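Local coordinates for protein dipeptide Epimerase (Enterococcus faecalis V583, PDB 3JVA) that belongs to the mandelate racemase/muconate lactonizing enzyme family of the enolase superfamily and holds a magnesium ion in its barrel domain, at residues B[238-243]-B[265-270]; B[243-248]-B[271-276]. All coordinates share one frame; numbering follows the deposited sequence.

Overall arrangement
Both contacts lie in the barrel domain, the part of this enolase-superfamily protein that carries the magnesium site, and their centres are about 7 Å apart. Along the chain the segments alternate: strand 236-239 runs through the turn 240-243 into helix 246-255, then strand 260-263 leads to the short helix 265-268 and on to helix 271-284. Contact 1 joins the turn after strand 236-239 to the short helix after the neighbouring parallel strand 260-263, beside the metal; contact 2 joins the first turns of helices 246-255 and 271-284. C243 belongs to both, and the CB of C268 packs on the O of F244. One pair of adjacent strand-loop-helix units is thus tied together from the metal site outward.

Contact 1: residues B[238-243]-B[265-270]; sequences MADESC and LMKCGG. With MG (magnesium ion), chain O.
K267 sends its side chain across from helix 265-268 to the turn 240-243, and its NZ is gripped there by three oxygens. With CG anti to the carbonyl carbon (chi1 -80°) the chain sets off toward the turn, and a bend at chi3 carries NZ in between D240 and C243. The salt bridge to the carboxylate runs from K267 NZ to D240 OD1, 2.7 Å long, and meets that oxygen nearly along its C-O axis. K267 NZ also donates to the backbone O of C243 at 2.8 Å, again almost in line with the carbonyl, at a C=O...N angle of 160°. The third bond, K267 NZ to D240 O at 2.8 Å, is different: K267 NZ stands above the carbonyl plane, while C243 N closes the type I turn on the opposite face of the same oxygen. Outside the two segments NZ has a further acceptor in the O of N262.

D240 reaches out with CG anti to its own N (chi1 -177°), and its carboxylate is divided between two cations: OD1 faces the lysine and D240 OD2 binds magnesium at 2.0 Å. D189 and E215 complete the protein ligands, at the C-terminal ends of the barrel strands as in the enolase superfamily, and three waters fill the remaining positions. E241 OE2 and OE1 accept from two of these waters. The K267 bond and the metal bond, pulling on different oxygens, probably hold the D240 carboxylate in one rotation, and the buried ammonium probably offsets part of the negative charge gathered there.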
loop_
_atom_site.group_PDB
_atom_site.type_symbol
_atom_site.label_atom_id
_atom_site.label_comp_id
_atom_site.label_asym_id
_atom_site.label_seq_id
_atom_site.Cartn_x
_atom_site.Cartn_y
_atom_site.Cartn_z
ATOM N N MET B 238 18.028 -8.900 16.832
ATOM C CA MET B 238 18.396 -7.556 17.259
ATOM C C MET B 238 19.207 -6.812 16.214
ATOM O O MET B 238 20.115 -7.369 15.594
ATOM C CB MET B 238 19.196 -7.632 18.570
ATOM C CG MET B 238 19.818 -6.318 19.027
ATOM S SD MET B 238 20.611 -6.497 20.657
ATOM C CE MET B 238 21.776 -7.749 20.333
ATOM N N ALA B 239 18.869 -5.545 16.009
ATOM C CA ALA B 239 19.606 -4.729 15.060
ATOM C C ALA B 239 20.751 -4.046 15.804
ATOM O O ALA B 239 20.576 -3.578 16.924
ATOM C CB ALA B 239 18.688 -3.667 14.443
ATOM N N ASP B 240 21.928 -4.024 15.194
ATOM C CA ASP B 240 23.078 -3.346 15.780
ATOM C C ASP B 240 23.533 -2.315 14.748
ATOM O O ASP B 240 23.111 -1.161 14.798
ATOM C CB ASP B 240 24.220 -4.320 16.090
ATOM C CG ASP B 240 25.415 -3.634 16.766
ATOM O OD1 ASP B 240 25.468 -2.388 16.785
ATOM O OD2 ASP B 240 26.311 -4.337 17.273
ATOM N N GLU B 241 24.367 -2.741 13.802
ATOM C CA GLU B 241 24.876 -1.843 12.772
ATOM C C GLU B 241 23.776 -1.145 11.960
ATOM O O GLU B 241 24.009 -0.067 11.412
ATOM C CB GLU B 241 25.831 -2.593 11.825
ATOM C CG GLU B 241 27.226 -2.916 12.401
ATOM C CD GLU B 241 27.227 -4.000 13.479
ATOM O OE1 GLU B 241 26.248 -4.774 13.571
ATOM O OE2 GLU B 241 28.227 -4.090 14.226
ATOM N N SER B 242 22.585 -1.744 11.883
ATOM C CA SER B 242 21.482 -1.126 11.141
ATOM C C SER B 242 20.944 0.093 11.887
ATOM O O SER B 242 20.169 0.872 11.331
ATOM C CB SER B 242 20.332 -2.119 10.909
ATOM O OG SER B 242 20.649 -3.049 9.884
ATOM N N CYS B 243 21.346 0.251 13.146
ATOM C CA CYS B 243 20.899 1.401 13.929
ATOM C C CYS B 243 22.050 2.194 14.527
ATOM O O CYS B 243 22.692 1.748 15.481
ATOM C CB CYS B 243 19.960 0.975 15.060
ATOM S SG CYS B 243 19.406 2.390 16.081
ATOM N N LEU B 265 26.820 4.198 22.404
ATOM C CA LEU B 265 27.069 5.636 22.451
ATOM C C LEU B 265 28.012 6.106 21.347
ATOM O O LEU B 265 27.867 7.220 20.834
ATOM C CB LEU B 265 27.629 6.044 23.823
ATOM C CG LEU B 265 26.728 5.775 25.034
ATOM C CD1 LEU B 265 27.372 6.361 26.278
ATOM C CD2 LEU B 265 25.341 6.385 24.812
ATOM N N MET B 266 28.966 5.254 20.965
ATOM C CA MET B 266 29.929 5.612 19.927
ATOM C C MET B 266 29.373 5.487 18.504
ATOM O O MET B 266 30.076 5.776 17.537
ATOM C CB MET B 266 31.201 4.775 20.070
ATOM C CG MET B 266 31.874 4.892 21.441
ATOM S SD MET B 266 32.106 6.607 22.048
ATOM C CE MET B 266 32.184 6.298 23.841
ATOM N N LYS B 267 28.124 5.034 18.392
ATOM C CA LYS B 267 27.437 4.920 17.104
ATOM C C LYS B 267 26.469 6.095 16.958
ATOM O O LYS B 267 26.293 6.641 15.863
ATOM C CB LYS B 267 26.588 3.648 17.015
ATOM C CG LYS B 267 27.314 2.358 16.694
ATOM C CD LYS B 267 26.297 1.274 16.309
ATOM C CE LYS B 267 25.258 1.050 17.408
ATOM N NZ LYS B 267 24.257 -0.000 17.034
ATOM N N CYS B 268 25.826 6.467 18.065
ATOM C CA CYS B 268 24.825 7.533 18.045
ATOM C C CYS B 268 25.297 8.930 18.425
ATOM O O CYS B 268 24.549 9.898 18.281
ATOM C CB CYS B 268 23.629 7.152 18.930
ATOM S SG CYS B 268 23.998 6.977 20.698
ATOM N N GLY B 269 26.526 9.046 18.911
ATOM C CA GLY B 269 27.025 10.359 19.275
ATOM C C GLY B 269 26.689 10.815 20.681
ATOM O O GLY B 269 26.570 12.017 20.932
ATOM N N GLY B 270 26.522 9.868 21.598
ATOM C CA GLY B 270 26.255 10.244 22.972
ATOM C C GLY B 270 24.925 9.921 23.609
ATOM O O GLY B 270 24.010 9.413 22.968
HETATM MG MG MG O . 26.896 -6.286 17.401
HETATM O O HOH W 1 28.663 -5.780 16.487
HETATM O O HOH W 2 26.170 -6.759 15.518
HETATM O O HOH W 3 28.018 -5.794 19.166
#

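Contact 2: residues B[243-248]-B[271-276]; sequences CFDAQD and IHEALK
E273 points OE2 at the first turn of helix 246-255, where it meets the backbone N and CB of A246. The A246 N donates to E273 OE2 at 2.8 Å with an N-H...O angle of 160°, arriving on the anti side of the carboxylate and slightly out of its plane. The same approach brings E273 OE2 within 3.1 Å of A246 CB, a tight contact. A bend at chi2 (75°) turns the E273 chain toward the helix start, while E273 OE1 makes a salt bridge with K276 NZ at 3.5 Å. One helical turn on from E273, K276 sets its CB against the A246 CB at 3.8 Å.

D245 and D248 form a capping box: D248 N donates to D245 OD1 at 2.9 Å, and D248 OD2 takes D245 N from above its plane. D248 OD2 also accepts from F244 N, at 2.8 Å, on its anti lone pair. Helix 271-284 therefore meets the N-terminus of helix 246-255 through its first two turns, with C268 of helix 265-268 against E273, helix 298-310 against A274 and L275, and T283 of a neighbouring subunit packed on A246.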
loop_
_atom_site.group_PDB
_atom_site.type_symbol
_atom_site.label_atom_id
_atom_site.label_comp_id
_atom_site.label_asym_id
_atom_site.label_seq_id
_atom_site.Cartn_x
_atom_site.Cartn_y
_atom_site.Cartn_z
ATOM N N CYS B 243 21.346 0.251 13.146
ATOM C CA CYS B 243 20.899 1.401 13.929
ATOM C C CYS B 243 22.050 2.194 14.527
ATOM O O CYS B 243 22.692 1.748 15.481
ATOM C CB CYS B 243 19.960 0.975 15.060
ATOM S SG CYS B 243 19.406 2.390 16.081
ATOM N N PHE B 244 22.305 3.369 13.956
ATOM C CA PHE B 244 23.346 4.263 14.441
ATOM C C PHE B 244 22.681 5.365 15.260
ATOM O O PHE B 244 23.023 5.569 16.423
ATOM C CB PHE B 244 24.115 4.900 13.278
ATOM C CG PHE B 244 25.299 4.097 12.813
ATOM C CD1 PHE B 244 25.180 2.738 12.558
ATOM C CD2 PHE B 244 26.532 4.706 12.618
ATOM C CE1 PHE B 244 26.269 1.997 12.114
ATOM C CE2 PHE B 244 27.630 3.970 12.173
ATOM C CZ PHE B 244 27.493 2.609 11.922
ATOM N N ASP B 245 21.706 6.045 14.656
ATOM C CA ASP B 245 21.008 7.152 15.320
ATOM C C ASP B 245 19.485 7.039 15.434
ATOM O O ASP B 245 18.878 6.045 15.037
ATOM C CB ASP B 245 21.353 8.475 14.622
ATOM C CG ASP B 245 20.972 8.480 13.149
ATOM O OD1 ASP B 245 19.994 7.801 12.781
ATOM O OD2 ASP B 245 21.649 9.177 12.359
ATOM N N ALA B 246 18.870 8.087 15.984
ATOM C CA ALA B 246 17.427 8.119 16.180
ATOM C C ALA B 246 16.654 7.961 14.882
ATOM O O ALA B 246 15.587 7.345 14.856
ATOM C CB ALA B 246 17.020 9.426 16.871
ATOM N N GLN B 247 17.179 8.525 13.799
ATOM C CA GLN B 247 16.486 8.409 12.523
ATOM C C GLN B 247 16.458 6.955 12.066
ATOM O O GLN B 247 15.464 6.497 11.507
ATOM C CB GLN B 247 17.142 9.305 11.477
ATOM C CG GLN B 247 16.945 10.786 11.789
ATOM C CD GLN B 247 17.518 11.697 10.724
ATOM O OE1 GLN B 247 18.727 11.735 10.510
ATOM N NE2 GLN B 247 16.647 12.436 10.049
ATOM N N ASP B 248 17.542 6.230 12.326
ATOM C CA ASP B 248 17.606 4.815 11.964
ATOM C C ASP B 248 16.590 4.048 12.806
ATOM O O ASP B 248 15.890 3.165 12.312
ATOM C CB ASP B 248 18.998 4.229 12.231
ATOM C CG ASP B 248 20.065 4.786 11.312
ATOM O OD1 ASP B 248 19.742 5.233 10.189
ATOM O OD2 ASP B 248 21.248 4.758 11.713
ATOM N N ILE B 271 24.837 10.239 24.900
ATOM C CA ILE B 271 23.644 9.984 25.693
ATOM C C ILE B 271 22.421 10.715 25.160
ATOM O O ILE B 271 21.324 10.158 25.128
ATOM C CB ILE B 271 23.891 10.376 27.175
ATOM C CG1 ILE B 271 24.915 9.410 27.786
ATOM C CG2 ILE B 271 22.585 10.346 27.969
ATOM C CD1 ILE B 271 25.472 9.854 29.131
ATOM N N HIS B 272 22.605 11.960 24.731
ATOM C CA HIS B 272 21.487 12.750 24.212
ATOM C C HIS B 272 20.729 12.026 23.091
ATOM O O HIS B 272 19.490 12.000 23.078
ATOM C CB HIS B 272 22.011 14.098 23.705
ATOM C CG HIS B 272 20.937 15.053 23.284
ATOM N ND1 HIS B 272 20.212 15.806 24.183
ATOM C CD2 HIS B 272 20.485 15.396 22.054
ATOM C CE1 HIS B 272 19.362 16.576 23.525
ATOM N NE2 HIS B 272 19.508 16.347 22.233
ATOM N N GLU B 273 21.471 11.440 22.157
ATOM C CA GLU B 273 20.872 10.725 21.037
ATOM C C GLU B 273 20.394 9.337 21.473
ATOM O O GLU B 273 19.359 8.856 21.012
ATOM C CB GLU B 273 21.886 10.595 19.893
ATOM C CG GLU B 273 21.312 10.027 18.595
ATOM C CD GLU B 273 20.464 11.029 17.822
ATOM O OE1 GLU B 273 20.405 12.218 18.218
ATOM O OE2 GLU B 273 19.862 10.626 16.808
ATOM N N ALA B 274 21.143 8.704 22.370
ATOM C CA ALA B 274 20.765 7.381 22.866
ATOM C C ALA B 274 19.385 7.445 23.532
ATOM O O ALA B 274 18.578 6.522 23.416
ATOM C CB ALA B 274 21.808 6.878 23.859
ATOM N N LEU B 275 19.113 8.533 24.239
ATOM C CA LEU B 275 17.818 8.681 24.887
ATOM C C LEU B 275 16.697 8.703 23.851
ATOM O O LEU B 275 15.640 8.107 24.062
ATOM C CB LEU B 275 17.787 9.959 25.729
ATOM C CG LEU B 275 18.532 9.854 27.061
ATOM C CD1 LEU B 275 18.708 11.253 27.656
ATOM C CD2 LEU B 275 17.768 8.940 28.011
ATOM N N LYS B 276 16.932 9.377 22.728
ATOM C CA LYS B 276 15.931 9.453 21.665
ATOM C C LYS B 276 15.661 8.063 21.110
ATOM O O LYS B 276 14.512 7.674 20.899
ATOM C CB LYS B 276 16.417 10.345 20.523
ATOM C CG LYS B 276 16.602 11.810 20.887
ATOM C CD LYS B 276 17.071 12.574 19.665
ATOM C CE LYS B 276 17.361 14.028 19.971
ATOM N NZ LYS B 276 17.963 14.684 18.774
#